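Local coordinates for magnesium-protoporphyrin O-methyltransferase (Synechocystis sp., PDB 4QDJ), which methylates a propionate carboxylate of Mg-protoporphyrin IX with S-adenosylmethionine as methyl donor, a step of chlorophyll biosynthesis, at residues Arg13-Phe16 against Asn17-Phe21; Val36-Asp39 against Ile40-His44; Glu99-Gln102 against Lys103-Val107; Thr118-Leu121 against Ala122-Gly125. All blocks are in the same frame, centred on the assembly; numbering follows the deposited sequence. Where two conformers were deposited one is given.

Interaction 1. Residues Arg13-Phe16 against Asn17-Phe21; sequences RDYF and NSTGF. With SAM (S-adenosylmethionine), chain B.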
# COMPACT_ATOMS: atom_id res chain seq x y z
N ARG A 13 14.34 -1.22 -1.86
CA ARG A 13 14.24 -1.14 -3.32
C ARG A 13 15.01 -2.26 -4.01
O ARG A 13 14.48 -2.92 -4.90
CB ARG A 13 14.76 0.21 -3.82
CG ARG A 13 14.67 0.37 -5.33
CD ARG A 13 15.61 1.45 -5.84
NE ARG A 13 17.00 1.11 -5.54
CZ ARG A 13 18.04 1.88 -5.86
NH1 ARG A 13 17.85 3.03 -6.48
NH2 ARG A 13 19.27 1.49 -5.55
N ASP A 14 16.26 -2.46 -3.60
CA ASP A 14 17.10 -3.50 -4.20
C ASP A 14 16.53 -4.89 -3.98
O ASP A 14 16.62 -5.76 -4.85
CB ASP A 14 18.53 -3.43 -3.65
CG ASP A 14 19.25 -2.17 -4.07
OD1 ASP A 14 18.73 -1.43 -4.93
OD2 ASP A 14 20.35 -1.92 -3.53
N TYR A 15 15.93 -5.10 -2.81
CA TYR A 15 15.30 -6.38 -2.49
C TYR A 15 14.14 -6.67 -3.44
O TYR A 15 14.05 -7.75 -4.02
CB TYR A 15 14.82 -6.39 -1.04
CG TYR A 15 13.95 -7.58 -0.68
CD1 TYR A 15 14.50 -8.84 -0.50
CD2 TYR A 15 12.58 -7.43 -0.52
CE1 TYR A 15 13.70 -9.93 -0.17
CE2 TYR A 15 11.77 -8.50 -0.19
CZ TYR A 15 12.34 -9.75 -0.01
OH TYR A 15 11.53 -10.82 0.31
N PHE A 16 13.26 -5.69 -3.61
CA PHE A 16 12.09 -5.87 -4.48
C PHE A 16 12.43 -5.78 -5.96
O PHE A 16 11.59 -6.06 -6.82
CB PHE A 16 10.97 -4.90 -4.10
CG PHE A 16 10.23 -5.29 -2.86
CD1 PHE A 16 9.26 -6.28 -2.91
CD2 PHE A 16 10.51 -4.69 -1.64
CE1 PHE A 16 8.57 -6.66 -1.77
CE2 PHE A 16 9.82 -5.06 -0.50
CZ PHE A 16 8.85 -6.05 -0.56
N ASN A 17 13.66 -5.38 -6.28
CA ASN A 17 14.15 -5.44 -7.65
C ASN A 17 14.92 -6.73 -7.92
O ASN A 17 15.31 -7.00 -9.06
CB ASN A 17 15.02 -4.22 -7.98
CG ASN A 17 14.21 -3.00 -8.35
OD1 ASN A 17 13.04 -3.11 -8.73
ND2 ASN A 17 14.82 -1.83 -8.25
N SER A 18 15.15 -7.51 -6.88
CA SER A 18 15.88 -8.77 -7.02
C SER A 18 15.04 -9.96 -6.55
O SER A 18 13.96 -10.21 -7.08
CB SER A 18 17.22 -8.71 -6.28
OG SER A 18 17.05 -8.35 -4.92
N THR A 19 15.55 -10.70 -5.57
CA THR A 19 14.87 -11.91 -5.14
C THR A 19 13.50 -11.63 -4.52
O THR A 19 12.61 -12.48 -4.57
CB THR A 19 15.74 -12.77 -4.19
OG1 THR A 19 15.17 -14.08 -4.08
CG2 THR A 19 15.85 -12.14 -2.82
N GLY A 20 13.32 -10.44 -3.97
CA GLY A 20 12.05 -10.05 -3.39
C GLY A 20 10.96 -9.97 -4.44
O GLY A 20 9.80 -10.29 -4.18
N PHE A 21 11.33 -9.54 -5.65
CA PHE A 21 10.38 -9.50 -6.75
C PHE A 21 9.86 -10.89 -7.05
O PHE A 21 8.65 -11.10 -7.13
CB PHE A 21 11.01 -8.91 -8.01
CG PHE A 21 10.13 -9.01 -9.22
CD1 PHE A 21 8.99 -8.24 -9.33
CD2 PHE A 21 10.45 -9.89 -10.25
CE1 PHE A 21 8.17 -8.34 -10.44
CE2 PHE A 21 9.64 -9.99 -11.36
CZ PHE A 21 8.50 -9.22 -11.46
N SAM B . 0.88 -2.17 -1.16
CA SAM B . 1.05 -3.37 -1.98
C SAM B . 0.03 -4.43 -1.60
O SAM B . -0.46 -4.47 -0.47
OXT SAM B . -0.33 -5.28 -2.42
CB SAM B . 2.48 -3.93 -1.90
CG SAM B . 2.99 -4.32 -0.51
SD SAM B . 4.66 -5.05 -0.59
CE SAM B . 4.75 -5.93 0.99
C5' SAM B . 5.67 -3.61 -0.19
C4' SAM B . 5.91 -2.73 -1.41
O4' SAM B . 6.26 -1.44 -0.97
C3' SAM B . 7.05 -3.23 -2.28
O3' SAM B . 6.60 -3.35 -3.61
C2' SAM B . 8.10 -2.13 -2.20
O2' SAM B . 8.78 -1.95 -3.42
C1' SAM B . 7.25 -0.93 -1.82
N9 SAM B . 8.01 0.13 -1.15
C8 SAM B . 8.90 0.00 -0.12
N7 SAM B . 9.37 1.23 0.20
C5 SAM B . 8.79 2.14 -0.62
C6 SAM B . 8.91 3.52 -0.73
N6 SAM B . 9.73 4.18 0.08
N1 SAM B . 8.17 4.18 -1.69
C2 SAM B . 7.32 3.49 -2.52
N3 SAM B . 7.21 2.12 -2.41
C4 SAM B . 7.93 1.46 -1.47
O HOH W 1 17.68 -1.83 -7.45
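Gly20 sets its CA over one face of the Tyr15 ring, 3.5 Å from the centroid and 16° off the ring normal, a CH-pi contact. The phenol reaches over the turn because CG of Tyr15 is anti to the backbone N (chi1 170°), and its OH bonds to Trp24 NE1.

The Phe16 ring lies between two partners. One face takes the ribose of S-adenosylmethionine, whose C3' sits over the ring centre, while Tyr15 CD2 lies off-centre over the opposite face. The nearest pair here is Phe16 CD2 to C2' of the cofactor, at 3.6 Å.

The polar side is held by the carbonyls of Asp14 and Tyr15. Ser18 OG donates to Asp14 O at 2.6 Å, and Ser18 N reaches Tyr15 O at 3.1 Å from above the carbonyl plane. Both Arg13 NE and NH2 grip Asp14 OD1 side-on, and a water joins that oxygen to Asn17 ND2. The Asn17 amide passes beside the aliphatic part of Arg13, with ND2 3.7 Å from Arg13 CG; its OD1 accepts from Ser93 OG and Lys95 N.

The turn thus links helix 8-16 to helix 19-27. Asn17 and Phe21 face helix 94-108, Phe21 touching Lys95, Met96 and Glu99, whereas Phe16 looks into the cofactor pocket beside Trp24 and His139.

Interaction 2. Residues Val36-Asp39 against Ile40-His44; sequences VQKD and IRVGH. With SAM (S-adenosylmethionine), chain B.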
# COMPACT_ATOMS: atom_id res chain seq x y z
N VAL A 36 3.34 -21.31 4.65
CA VAL A 36 3.55 -19.98 5.23
C VAL A 36 3.21 -18.90 4.20
O VAL A 36 2.48 -17.95 4.51
CB VAL A 36 5.01 -19.80 5.69
CG1 VAL A 36 5.23 -18.38 6.20
CG2 VAL A 36 5.36 -20.83 6.76
N GLN A 37 3.73 -19.06 3.00
CA GLN A 37 3.47 -18.13 1.90
C GLN A 37 1.99 -18.11 1.53
O GLN A 37 1.45 -17.06 1.18
CB GLN A 37 4.32 -18.50 0.68
CG GLN A 37 5.82 -18.32 0.89
CD GLN A 37 6.65 -19.07 -0.14
OE1 GLN A 37 6.13 -19.89 -0.89
NE2 GLN A 37 7.94 -18.79 -0.16
N LYS A 38 1.35 -19.27 1.59
CA LYS A 38 -0.07 -19.37 1.28
C LYS A 38 -0.89 -18.59 2.30
O LYS A 38 -1.87 -17.92 1.96
CB LYS A 38 -0.51 -20.83 1.26
CG LYS A 38 -1.97 -21.04 0.86
CD LYS A 38 -2.28 -20.41 -0.48
CE LYS A 38 -3.56 -20.97 -1.08
NZ LYS A 38 -4.70 -20.90 -0.13
N ASP A 39 -0.48 -18.67 3.56
CA ASP A 39 -1.14 -17.94 4.64
C ASP A 39 -1.02 -16.43 4.42
O ASP A 39 -1.97 -15.68 4.64
CB ASP A 39 -0.53 -18.33 5.99
CG ASP A 39 -1.22 -17.66 7.15
OD1 ASP A 39 -2.24 -18.20 7.63
OD2 ASP A 39 -0.75 -16.59 7.59
N ILE A 40 0.16 -16.00 3.97
CA ILE A 40 0.40 -14.59 3.66
C ILE A 40 -0.43 -14.14 2.46
O ILE A 40 -1.01 -13.05 2.47
CB ILE A 40 1.90 -14.34 3.39
CG1 ILE A 40 2.71 -14.61 4.66
CG2 ILE A 40 2.12 -12.91 2.91
CD1 ILE A 40 4.21 -14.53 4.44
N ARG A 41 -0.49 -14.98 1.43
CA ARG A 41 -1.30 -14.70 0.25
C ARG A 41 -2.76 -14.47 0.64
O ARG A 41 -3.37 -13.48 0.23
CB ARG A 41 -1.20 -15.85 -0.76
CG ARG A 41 -2.19 -15.75 -1.91
CD ARG A 41 -2.12 -16.97 -2.82
NE ARG A 41 -0.90 -17.00 -3.61
CZ ARG A 41 -0.52 -18.04 -4.35
NH1 ARG A 41 -1.27 -19.13 -4.39
NH2 ARG A 41 0.61 -17.99 -5.05
N VAL A 42 -3.31 -15.38 1.43
CA VAL A 42 -4.70 -15.30 1.86
C VAL A 42 -4.95 -14.08 2.76
O VAL A 42 -5.94 -13.36 2.58
CB VAL A 42 -5.14 -16.59 2.58
CG1 VAL A 42 -6.52 -16.43 3.19
CG2 VAL A 42 -5.11 -17.77 1.61
N GLY A 43 -4.05 -13.85 3.71
CA GLY A 43 -4.19 -12.71 4.61
C GLY A 43 -4.13 -11.39 3.87
O GLY A 43 -4.95 -10.49 4.10
N HIS A 44 -3.16 -11.26 2.97
CA HIS A 44 -3.01 -10.05 2.18
C HIS A 44 -4.23 -9.81 1.30
O HIS A 44 -4.68 -8.68 1.14
CB HIS A 44 -1.74 -10.12 1.33
CG HIS A 44 -1.65 -9.04 0.30
ND1 HIS A 44 -1.91 -9.26 -1.03
CD2 HIS A 44 -1.33 -7.72 0.41
CE1 HIS A 44 -1.75 -8.13 -1.70
NE2 HIS A 44 -1.40 -7.18 -0.85
N SAM B . 0.88 -2.17 -1.16
CA SAM B . 1.05 -3.37 -1.98
C SAM B . 0.03 -4.43 -1.60
O SAM B . -0.46 -4.47 -0.47
OXT SAM B . -0.33 -5.28 -2.42
CB SAM B . 2.48 -3.93 -1.90
CG SAM B . 2.99 -4.32 -0.51
SD SAM B . 4.66 -5.05 -0.59
CE SAM B . 4.75 -5.93 0.99
C5' SAM B . 5.67 -3.61 -0.19
C4' SAM B . 5.91 -2.73 -1.41
O4' SAM B . 6.26 -1.44 -0.97
C3' SAM B . 7.05 -3.23 -2.28
O3' SAM B . 6.60 -3.35 -3.61
C2' SAM B . 8.10 -2.13 -2.20
O2' SAM B . 8.78 -1.95 -3.42
C1' SAM B . 7.25 -0.93 -1.82
N9 SAM B . 8.01 0.13 -1.15
C8 SAM B . 8.90 0.00 -0.12
N7 SAM B . 9.37 1.23 0.20
C5 SAM B . 8.79 2.14 -0.62
C6 SAM B . 8.91 3.52 -0.73
N6 SAM B . 9.73 4.18 0.08
N1 SAM B . 8.17 4.18 -1.69
C2 SAM B . 7.32 3.49 -2.52
N3 SAM B . 7.21 2.12 -2.41
C4 SAM B . 7.93 1.46 -1.47
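Ile40 packs on the preceding turn of an alpha-helix, helix 35-58 of this class I SAM-dependent methyltransferase, with CG1 3.4 Å from Val36 O. The i to i+4 pattern is regular: Ile40 N, Arg41 N, Val42 N and Gly43 N donate to the carbonyls of Val36, Gln37, Lys38 and Asp39, with N-H...O angles of 154° to 164°. The close packing is thus mainly side chain on backbone. Between side chains Val36 and Ile40 touch more lightly, CG1 to CD1 at 4.4 Å, while Ile40 also meets Trp24 and Ile27 of helix 19-27.

The looser flank carries Lys38 and Val42, both exposed. The lysine chain runs forward along the helix, bent at chi2 and chi4, until NZ lies 3.6 Å from Val42 CG2. Lys38 CD approaches Arg41 CD, but the arginine's guanidinium turns to the carbonyls of Arg26, Ile27 and Gly31, probably easing its like-charge proximity to Lys38, while the carboxylate of Asp39 accepts hydrogen bonds from Thr217 OG1, Arg218 N and Phe219 N.

His44, buried, stacks on Tyr28 and presents its ring edge to the cofactor carboxylate: NE2 donates to OXT at 2.7 Å and more weakly to O at 2.9 Å.

Interaction 3. Residues Glu99-Gln102 against Lys103-Val107; sequences EAQQ and KAQEV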
# COMPACT_ATOMS: atom_id res chain seq x y z
N GLU A 99 5.48 -5.22 -13.36
CA GLU A 99 4.55 -6.33 -13.25
C GLU A 99 3.12 -5.82 -13.07
O GLU A 99 2.18 -6.38 -13.64
CB GLU A 99 4.95 -7.26 -12.10
CG GLU A 99 4.09 -8.50 -11.96
CD GLU A 99 4.28 -9.48 -13.11
OE1 GLU A 99 5.31 -9.40 -13.81
OE2 GLU A 99 3.40 -10.35 -13.30
N ALA A 100 2.96 -4.76 -12.29
CA ALA A 100 1.65 -4.16 -12.08
C ALA A 100 1.03 -3.74 -13.41
O ALA A 100 -0.14 -4.01 -13.69
CB ALA A 100 1.74 -2.96 -11.14
N GLN A 101 1.83 -3.08 -14.25
CA GLN A 101 1.37 -2.64 -15.56
C GLN A 101 1.03 -3.83 -16.46
O GLN A 101 0.04 -3.79 -17.19
CB GLN A 101 2.40 -1.73 -16.22
CG GLN A 101 2.03 -1.31 -17.64
CD GLN A 101 0.66 -0.66 -17.74
OE1 GLN A 101 0.21 0.02 -16.83
NE2 GLN A 101 -0.01 -0.88 -18.87
N GLN A 102 1.85 -4.87 -16.40
CA GLN A 102 1.59 -6.08 -17.19
C GLN A 102 0.28 -6.73 -16.77
O GLN A 102 -0.54 -7.09 -17.62
CB GLN A 102 2.75 -7.07 -17.06
CG GLN A 102 3.99 -6.67 -17.84
CD GLN A 102 3.74 -6.66 -19.34
OE1 GLN A 102 3.05 -7.53 -19.87
NE2 GLN A 102 4.31 -5.68 -20.03
N LYS A 103 0.07 -6.87 -15.47
CA LYS A 103 -1.15 -7.48 -14.95
C LYS A 103 -2.37 -6.62 -15.28
O LYS A 103 -3.44 -7.13 -15.59
CB LYS A 103 -1.05 -7.73 -13.44
CG LYS A 103 0.05 -8.71 -13.05
CD LYS A 103 0.10 -8.95 -11.54
CE LYS A 103 -0.91 -10.00 -11.09
NZ LYS A 103 -0.78 -10.32 -9.64
N ALA A 104 -2.19 -5.30 -15.23
CA ALA A 104 -3.28 -4.37 -15.53
C ALA A 104 -3.68 -4.44 -17.00
O ALA A 104 -4.87 -4.51 -17.32
CB ALA A 104 -2.89 -2.95 -15.14
N GLN A 105 -2.70 -4.41 -17.89
CA GLN A 105 -2.96 -4.46 -19.33
C GLN A 105 -3.67 -5.75 -19.72
O GLN A 105 -4.55 -5.75 -20.58
CB GLN A 105 -1.65 -4.33 -20.12
CG GLN A 105 -1.82 -4.38 -21.63
CD GLN A 105 -2.49 -3.13 -22.19
OE1 GLN A 105 -2.19 -2.01 -21.76
NE2 GLN A 105 -3.39 -3.32 -23.14
N GLU A 106 -3.30 -6.85 -19.07
CA GLU A 106 -3.87 -8.16 -19.38
C GLU A 106 -5.34 -8.26 -19.01
O GLU A 106 -6.13 -8.88 -19.71
CB GLU A 106 -3.08 -9.27 -18.68
CG GLU A 106 -1.71 -9.54 -19.28
CD GLU A 106 -0.96 -10.62 -18.52
OE1 GLU A 106 -1.48 -11.10 -17.50
OE2 GLU A 106 0.16 -10.98 -18.95
N VAL A 107 -5.72 -7.63 -17.90
CA VAL A 107 -7.07 -7.79 -17.38
C VAL A 107 -7.98 -6.60 -17.68
O VAL A 107 -9.20 -6.75 -17.76
CB VAL A 107 -7.05 -8.10 -15.86
CG1 VAL A 107 -6.77 -6.85 -15.05
CG2 VAL A 107 -8.36 -8.72 -15.43
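Glu99 and Lys103 come together through their torsions: the glutamate CG is anti to its own backbone N (chi1 -176°) and the chain bends at chi2, while Lys103 CG stands anti to its carbonyl carbon (chi1 -63°). The carboxylate therefore crosses the lysine's aliphatic stem at a slant, OE2 3.7 Å from Lys103 CG. The charged ends stay apart, with OE2 and Lys103 NZ separated by 5.6 Å, and Glu99 OE1 makes its salt bridge with Arg25 NH1 instead. Replacing Glu99 with an alanine would probably leave Arg25 without this charged mate and the stem of Lys103 less covered.

Beneath the side chains run four i to i+4 backbone bonds, from Lys103 N to Glu99 O (2.8 Å, nearly straight) through Glu106 N to Gln102 O (3.1 Å). They belong to helix 94-108, the crossover of the beta-alpha-beta unit formed with strands 86-91 and 115-118. Its inner side is small: Ala100 and Ala104 rest on Phe116 of strand 115-118.

Gln101 and Gln105 extend side by side in the same direction, their amide planes 50° apart. Gln101 NE2 is 3.8 Å from Gln105 OE1, and each amide turns to Gln113: Gln105 OE1 accepts from its NE2, and Gln101 NE2 donates weakly to its OE1.

Interaction 4. Residues Thr118-Leu121 against Ala122-Gly125; sequences TQDL and AQLG. With SAM (S-adenosylmethionine), chain B.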
# COMPACT_ATOMS: atom_id res chain seq x y z
N THR A 118 7.33 4.53 -11.27
CA THR A 118 8.39 4.15 -10.35
C THR A 118 8.87 5.38 -9.59
O THR A 118 9.44 6.29 -10.18
CB THR A 118 9.59 3.52 -11.08
OG1 THR A 118 9.15 2.38 -11.83
CG2 THR A 118 10.66 3.10 -10.09
N GLN A 119 8.62 5.39 -8.29
CA GLN A 119 8.97 6.53 -7.45
C GLN A 119 8.90 6.19 -5.97
O GLN A 119 8.04 5.43 -5.53
CB GLN A 119 8.04 7.71 -7.76
CG GLN A 119 8.39 9.01 -7.04
CD GLN A 119 9.78 9.51 -7.36
OE1 GLN A 119 10.77 9.04 -6.79
NE2 GLN A 119 9.87 10.46 -8.28
N ASP A 120 9.83 6.76 -5.20
CA ASP A 120 9.78 6.73 -3.75
C ASP A 120 8.57 7.55 -3.31
O ASP A 120 8.37 8.67 -3.78
CB ASP A 120 11.08 7.33 -3.20
CG ASP A 120 11.05 7.58 -1.69
OD1 ASP A 120 10.25 6.93 -0.98
OD2 ASP A 120 11.84 8.42 -1.23
N LEU A 121 7.74 6.99 -2.43
CA LEU A 121 6.50 7.66 -2.03
C LEU A 121 6.76 9.02 -1.38
O LEU A 121 5.90 9.90 -1.42
CB LEU A 121 5.65 6.76 -1.12
CG LEU A 121 6.18 6.30 0.24
CD1 LEU A 121 5.93 7.35 1.33
CD2 LEU A 121 5.55 4.97 0.62
N ALA A 122 7.94 9.19 -0.81
CA ALA A 122 8.31 10.46 -0.18
C ALA A 122 8.54 11.56 -1.21
O ALA A 122 8.67 12.73 -0.85
CB ALA A 122 9.54 10.28 0.69
N GLN A 123 8.58 11.19 -2.48
CA GLN A 123 8.81 12.16 -3.55
C GLN A 123 7.54 12.46 -4.35
O GLN A 123 7.57 13.25 -5.30
CB GLN A 123 9.92 11.67 -4.49
CG GLN A 123 11.26 11.48 -3.80
CD GLN A 123 11.79 12.77 -3.20
OE1 GLN A 123 11.71 13.83 -3.82
NE2 GLN A 123 12.34 12.68 -1.99
N LEU A 124 6.43 11.84 -3.97
CA LEU A 124 5.16 12.06 -4.65
C LEU A 124 4.66 13.48 -4.45
O LEU A 124 4.86 14.08 -3.39
CB LEU A 124 4.11 11.06 -4.16
CG LEU A 124 4.33 9.59 -4.50
CD1 LEU A 124 3.27 8.74 -3.82
CD2 LEU A 124 4.31 9.37 -6.00
N GLY A 125 3.99 14.01 -5.47
CA GLY A 125 3.39 15.33 -5.39
C GLY A 125 1.92 15.28 -5.76
O GLY A 125 1.35 14.20 -5.91
N SAM B . 0.88 -2.17 -1.16
CA SAM B . 1.05 -3.37 -1.98
C SAM B . 0.03 -4.43 -1.60
O SAM B . -0.46 -4.47 -0.47
OXT SAM B . -0.33 -5.28 -2.42
CB SAM B . 2.48 -3.93 -1.90
CG SAM B . 2.99 -4.32 -0.51
SD SAM B . 4.66 -5.05 -0.59
CE SAM B . 4.75 -5.93 0.99
C5' SAM B . 5.67 -3.61 -0.19
C4' SAM B . 5.91 -2.73 -1.41
O4' SAM B . 6.26 -1.44 -0.97
C3' SAM B . 7.05 -3.23 -2.28
O3' SAM B . 6.60 -3.35 -3.61
C2' SAM B . 8.10 -2.13 -2.20
O2' SAM B . 8.78 -1.95 -3.42
C1' SAM B . 7.25 -0.93 -1.82
N9 SAM B . 8.01 0.13 -1.15
C8 SAM B . 8.90 0.00 -0.12
N7 SAM B . 9.37 1.23 0.20
C5 SAM B . 8.79 2.14 -0.62
C6 SAM B . 8.91 3.52 -0.73
N6 SAM B . 9.73 4.18 0.08
N1 SAM B . 8.17 4.18 -1.69
C2 SAM B . 7.32 3.49 -2.52
N3 SAM B . 7.21 2.12 -2.41
C4 SAM B . 7.93 1.46 -1.47
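Asp120 O accepts from Gln123 N at 2.8 Å and Leu121 O from Leu124 N at 3.2 Å, two successive i to i+3 bonds that wind the chain into a short 3-10 turn. Both donors stand above the carbonyl plane of their acceptors. The turn follows Gln119, whose backbone is extended.

Gln119 bends at chi2, and its OE1 accepts from Asp120 N at 2.9 Å, in the carbonyl plane and on a lone pair. The same amide covers Gln123, whose CB is 3.6 Å from OE1 of Gln119, with the two amide planes 60° apart. With an alanine in place of Gln119, Asp120 N would probably lose this acceptor and the CB of Gln123 its cover.

Asp120 OD1 serves two donors: N6 of S-adenosylmethionine at 3.0 Å and, weakly, Ala122 N at 3.2 Å. OD2 pairs with Lys9 NZ. On the inner side Leu121 CB packs on Leu124 CD1 at 4.1 Å, and both leucines reach strand 65-69 and helix 142-155.

Leu121 N donates to N1 of the adenine at 2.9 Å, nearly straight at 165°. Together with the Asp120 carboxylate on N6, this reads the adenine edge, an arrangement familiar from the adenine site of class I SAM-dependent methyltransferases.

Overall arrangement
Three of the four contacts touch S-adenosylmethionine, each at a different part: interaction 1 at the ribose, interaction 2 at the carboxylate, interaction 4 at the adenine. Their chemistry differs accordingly, apolar ring packing in the first and hydrogen bonds in the other two. Interactions 2 and 4 lie on opposite sides of the chain's centre, about 28 Å apart between centres. Interaction 3 lacks the cofactor and belongs to a crossover helix; it meets interaction 1 where Phe21 CE1 packs on Glu99 CB at 3.8 Å. Interaction 2 is largely a surface contact, whereas the others are partly buried. Regular helix bonds dominate 2 and 3; a helix-to-helix turn and a 3-10 turn shape 1 and 4.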